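Local coordinates for hypothetical protein PH0226 (Pyrococcus horikoshii, PDB 1VE3) that binds S-adenosylmethionine and is probably a methyltransferase that uses it as methyl donor, though its substrate is not known, at residues D105-I110 with G136-Y141. Residues are numbered along the deposited sequence; the frame is centred on the assembly and turned at random.
Sequences DYVIFI and GKFIMY. With SAM (S-adenosylmethionine), chain C.
The Phe109 ring takes the selenium of selenomethionine Met140 at its edge, near the ring plane, a Met-aromatic contact with SE 5.2 Å from the ring centroid. Phe138 receives the carbonyl oxygen Val107 O at its own edge, 3.4 Å from CD2, while its CE2 meets Phe109 CB obliquely. With CG anti to the backbone N (chi1 177°), the Phe138 ring turns back toward 105-110, so that CD2 reaches Val107 CG1 and CE2 reaches Phe109 CB. These rings belong to two neighbouring parallel strands of the Rossmann-like methyltransferase sheet, joined through helix 118-131 by a beta-alpha-beta crossover. That helix covers the face bearing Val107, Phe109, Phe138 and Met140; helix 19-34 packs on the other, against Ile110, Ile139 and Tyr141. On this second face Lys137 runs alongside the Tyr106 ring, its CD 3.9 Å from CE2 in an oblique approach, and its NZ continues to a salt bridge with Glu210 and a hydrogen bond to Tyr35 O. Tyr106 OH bonds to Lys38 O. Five backbone hydrogen bonds join the strands, donated in turn by Lys137, Val107, Ile139, Phe109 and Tyr141; Ile139 N to Val107 O is the straightest, 2.9 Å and 170° at the hydrogen. CA-H...O contacts accompany them, among them Ile108 CA to Ile139 O at 3.2 Å. At the C-terminal end Ile110 crosses Tyr141 through CG2 and also lies against the cofactor carboxylate. There Ile110 O accepts a hydrogen bond from the amino N of S-adenosylmethionine, 3.1 Å away.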
ATOM      1  N   ASP A 105      13.495  23.961   5.935  1.00 36.60           N
ATOM      2  CA  ASP A 105      12.887  24.515   4.729  1.00 37.36           C
ATOM      3  C   ASP A 105      11.490  23.912   4.619  1.00 36.50           C
ATOM      4  O   ASP A 105      10.591  24.501   4.020  1.00 37.68           O
ATOM      5  CB  ASP A 105      13.688  24.124   3.486  1.00 37.41           C
ATOM      6  CG  ASP A 105      15.051  24.778   3.437  1.00 41.16           C
ATOM      7  OD1 ASP A 105      15.111  26.030   3.337  1.00 36.53           O
ATOM      8  OD2 ASP A 105      16.058  24.031   3.499  1.00 42.29           O
ATOM      9  N   TYR A 106      11.334  22.722   5.197  1.00 35.94           N
ATOM     10  CA  TYR A 106      10.064  22.000   5.194  1.00 34.97           C
ATOM     11  C   TYR A 106       9.883  21.220   6.485  1.00 33.41           C
ATOM     12  O   TYR A 106      10.844  20.777   7.110  1.00 32.16           O
ATOM     13  CB  TYR A 106       9.982  20.976   4.055  1.00 35.13           C
ATOM     14  CG  TYR A 106      10.063  21.516   2.655  1.00 36.42           C
ATOM     15  CD1 TYR A 106      11.280  21.582   1.986  1.00 38.03           C
ATOM     16  CD2 TYR A 106       8.913  21.924   1.979  1.00 37.32           C
ATOM     17  CE1 TYR A 106      11.356  22.037   0.677  1.00 38.90           C
ATOM     18  CE2 TYR A 106       8.975  22.381   0.669  1.00 38.91           C
ATOM     19  CZ  TYR A 106      10.203  22.434   0.023  1.00 40.84           C
ATOM     20  OH  TYR A 106      10.282  22.882  -1.279  1.00 42.31           O
ATOM     21  N   VAL A 107       8.624  21.050   6.858  1.00 32.67           N
ATOM     22  CA  VAL A 107       8.239  20.294   8.030  1.00 31.85           C
ATOM     23  C   VAL A 107       6.964  19.593   7.606  1.00 31.43           C
ATOM     24  O   VAL A 107       5.977  20.251   7.287  1.00 33.10           O
ATOM     25  CB  VAL A 107       7.929  21.213   9.229  1.00 32.15           C
ATOM     26  CG1 VAL A 107       7.287  20.412  10.343  1.00 30.18           C
ATOM     27  CG2 VAL A 107       9.210  21.870   9.721  1.00 31.29           C
ATOM     28  N   ILE A 108       6.991  18.264   7.561  1.00 31.96           N
ATOM     29  CA  ILE A 108       5.802  17.509   7.180  1.00 31.14           C
ATOM     30  C   ILE A 108       5.225  16.878   8.433  1.00 29.16           C
ATOM     31  O   ILE A 108       5.962  16.449   9.328  1.00 28.34           O
ATOM     32  CB  ILE A 108       6.117  16.427   6.118  1.00 31.35           C
ATOM     33  CG1 ILE A 108       7.071  15.374   6.690  1.00 32.36           C
ATOM     34  CG2 ILE A 108       6.733  17.090   4.898  1.00 32.62           C
ATOM     35  CD1 ILE A 108       7.386  14.236   5.721  1.00 32.36           C
ATOM     36  N   PHE A 109       3.898  16.833   8.485  1.00 29.40           N
ATOM     37  CA  PHE A 109       3.156  16.333   9.638  1.00 29.30           C
ATOM     38  C   PHE A 109       1.975  15.544   9.061  1.00 30.24           C
ATOM     39  O   PHE A 109       0.961  16.119   8.633  1.00 28.35           O
ATOM     40  CB  PHE A 109       2.702  17.559  10.449  1.00 29.13           C
ATOM     41  CG  PHE A 109       2.075  17.245  11.772  1.00 27.89           C
ATOM     42  CD1 PHE A 109       2.695  16.389  12.674  1.00 27.66           C
ATOM     43  CD2 PHE A 109       0.891  17.871  12.147  1.00 29.37           C
ATOM     44  CE1 PHE A 109       2.147  16.160  13.930  1.00 28.64           C
ATOM     45  CE2 PHE A 109       0.331  17.651  13.405  1.00 27.69           C
ATOM     46  CZ  PHE A 109       0.962  16.796  14.298  1.00 30.08           C
ATOM     47  N   ILE A 110       2.116  14.221   9.055  1.00 29.51           N
ATOM     48  CA  ILE A 110       1.110  13.350   8.462  1.00 30.74           C
ATOM     49  C   ILE A 110       0.355  12.401   9.395  1.00 30.38           C
ATOM     50  O   ILE A 110       0.952  11.744  10.237  1.00 30.68           O
ATOM     51  CB  ILE A 110       1.769  12.516   7.327  1.00 29.05           C
ATOM     52  CG1 ILE A 110       2.333  13.468   6.261  1.00 30.97           C
ATOM     53  CG2 ILE A 110       0.765  11.539   6.732  1.00 28.52           C
ATOM     54  CD1 ILE A 110       3.067  12.779   5.122  1.00 36.18           C
ATOM     55  N   GLY A 136      10.320  28.866   4.468  1.00 40.84           N
ATOM     56  CA  GLY A 136       9.965  27.457   4.505  1.00 38.98           C
ATOM     57  C   GLY A 136       8.490  27.149   4.360  1.00 38.35           C
ATOM     58  O   GLY A 136       7.666  28.056   4.246  1.00 37.80           O
ATOM     59  N   LYS A 137       8.158  25.860   4.362  1.00 36.42           N
ATOM     60  CA  LYS A 137       6.772  25.437   4.226  1.00 35.48           C
ATOM     61  C   LYS A 137       6.369  24.332   5.199  1.00 33.87           C
ATOM     62  O   LYS A 137       7.099  23.370   5.398  1.00 32.89           O
ATOM     63  CB  LYS A 137       6.510  24.996   2.781  1.00 34.65           C
ATOM     64  CG  LYS A 137       6.600  26.160   1.805  1.00 37.31           C
ATOM     65  CD  LYS A 137       6.975  25.745   0.401  1.00 36.96           C
ATOM     66  CE  LYS A 137       5.766  25.370  -0.428  1.00 40.12           C
ATOM     67  NZ  LYS A 137       6.145  25.187  -1.857  1.00 34.09           N
ATOM     68  N   PHE A 138       5.205  24.507   5.818  1.00 33.17           N
ATOM     69  CA  PHE A 138       4.646  23.533   6.750  1.00 32.20           C
ATOM     70  C   PHE A 138       3.599  22.776   5.944  1.00 30.69           C
ATOM     71  O   PHE A 138       2.646  23.374   5.463  1.00 31.74           O
ATOM     72  CB  PHE A 138       3.957  24.242   7.921  1.00 32.34           C
ATOM     73  CG  PHE A 138       3.276  23.307   8.899  1.00 29.83           C
ATOM     74  CD1 PHE A 138       2.090  23.683   9.523  1.00 29.51           C
ATOM     75  CD2 PHE A 138       3.831  22.069   9.215  1.00 27.40           C
ATOM     76  CE1 PHE A 138       1.463  22.838  10.449  1.00 30.15           C
ATOM     77  CE2 PHE A 138       3.217  21.221  10.136  1.00 27.01           C
ATOM     78  CZ  PHE A 138       2.031  21.606  10.754  1.00 28.29           C
ATOM     79  N   ILE A 139       3.774  21.469   5.790  1.00 29.53           N
ATOM     80  CA  ILE A 139       2.822  20.672   5.026  1.00 29.88           C
ATOM     81  C   ILE A 139       2.212  19.559   5.871  1.00 29.56           C
ATOM     82  O   ILE A 139       2.915  18.627   6.272  1.00 27.97           O
ATOM     83  CB  ILE A 139       3.507  20.041   3.792  1.00 30.21           C
ATOM     84  CG1 ILE A 139       3.988  21.147   2.852  1.00 30.42           C
ATOM     85  CG2 ILE A 139       2.541  19.099   3.078  1.00 31.19           C
ATOM     86  CD1 ILE A 139       4.792  20.641   1.670  1.00 32.75           C
HETATM   87  N   MSE A 140       0.913  19.647   6.147  1.00 30.34           N
HETATM   88  CA  MSE A 140       0.277  18.607   6.941  1.00 31.42           C
HETATM   89  C   MSE A 140      -0.921  17.946   6.261  1.00 30.47           C
HETATM   90  O   MSE A 140      -1.608  18.538   5.428  1.00 28.54           O
HETATM   91  CB  MSE A 140      -0.098  19.130   8.350  1.00 34.61           C
HETATM   92  CG  MSE A 140      -1.434  19.845   8.530  1.00 40.73           C
HETATM   93 SE   MSE A 140      -1.920  20.039  10.456  1.00 45.06          SE
HETATM   94  CE  MSE A 140      -3.066  18.512  10.620  1.00 44.54           C
ATOM     95  N   TYR A 141      -1.130  16.684   6.603  1.00 30.93           N
ATOM     96  CA  TYR A 141      -2.230  15.911   6.061  1.00 31.74           C
ATOM     97  C   TYR A 141      -2.990  15.381   7.257  1.00 32.24           C
ATOM     98  O   TYR A 141      -2.399  14.801   8.171  1.00 31.43           O
ATOM     99  CB  TYR A 141      -1.711  14.744   5.219  1.00 31.62           C
ATOM    100  CG  TYR A 141      -2.801  13.774   4.821  1.00 31.38           C
ATOM    101  CD1 TYR A 141      -3.692  14.072   3.788  1.00 31.73           C
ATOM    102  CD2 TYR A 141      -2.955  12.567   5.493  1.00 32.12           C
ATOM    103  CE1 TYR A 141      -4.709  13.181   3.441  1.00 35.09           C
ATOM    104  CE2 TYR A 141      -3.964  11.674   5.155  1.00 34.01           C
ATOM    105  CZ  TYR A 141      -4.836  11.982   4.133  1.00 33.68           C
ATOM    106  OH  TYR A 141      -5.843  11.093   3.821  1.00 36.92           O
TER
HETATM  107  N   SAM C 302       3.816  10.491  10.179  1.00 30.04           N
HETATM  108  CA  SAM C 302       3.594   9.042  10.454  1.00 31.39           C
HETATM  109  C   SAM C 302       3.185   8.337   9.163  1.00 32.52           C
HETATM  110  O   SAM C 302       3.628   7.201   8.950  1.00 33.99           O
HETATM  111  OXT SAM C 302       2.403   8.993   8.407  1.00 30.23           O
HETATM  112  CB  SAM C 302       2.488   8.926  11.453  1.00 31.94           C
HETATM  113  CG  SAM C 302       2.527   7.704  12.227  1.00 30.17           C
HETATM  114  SD  SAM C 302       1.172   7.535  13.457  1.00 30.17           S
HETATM  115  CE  SAM C 302      -0.259   7.530  12.578  1.00 27.33           C
HETATM  116  C5' SAM C 302       1.351   8.961  14.539  1.00 25.73           C
HETATM  117  C4' SAM C 302       2.748   9.119  15.333  1.00 23.98           C
HETATM  118  O4' SAM C 302       2.705  10.341  16.149  1.00 23.29           O
HETATM  119  C3' SAM C 302       2.986   8.036  16.375  1.00 23.85           C
HETATM  120  O3' SAM C 302       4.159   7.359  15.701  1.00 27.01           O
HETATM  121  C2' SAM C 302       3.523   8.627  17.632  1.00 24.95           C
HETATM  122  O2' SAM C 302       4.574   8.082  18.368  1.00 26.57           O
HETATM  123  C1' SAM C 302       3.656  10.126  17.169  1.00 22.86           C
HETATM  124  N9  SAM C 302       3.470  11.078  18.271  1.00 25.14           N
HETATM  125  C8  SAM C 302       2.457  11.235  19.216  1.00 25.82           C
HETATM  126  N7  SAM C 302       2.659  12.225  20.050  1.00 24.82           N
HETATM  127  C5  SAM C 302       3.849  12.756  19.658  1.00 26.80           C
HETATM  128  C6  SAM C 302       4.675  13.868  20.131  1.00 25.10           C
HETATM  129  N6  SAM C 302       4.320  14.635  21.175  1.00 24.75           N
HETATM  130  N1  SAM C 302       5.892  14.155  19.476  1.00 26.53           N
HETATM  131  C2  SAM C 302       6.288  13.394  18.406  1.00 25.85           C
HETATM  132  N3  SAM C 302       5.598  12.341  17.888  1.00 25.42           N
HETATM  133  C4  SAM C 302       4.377  12.061  18.553  1.00 24.20           C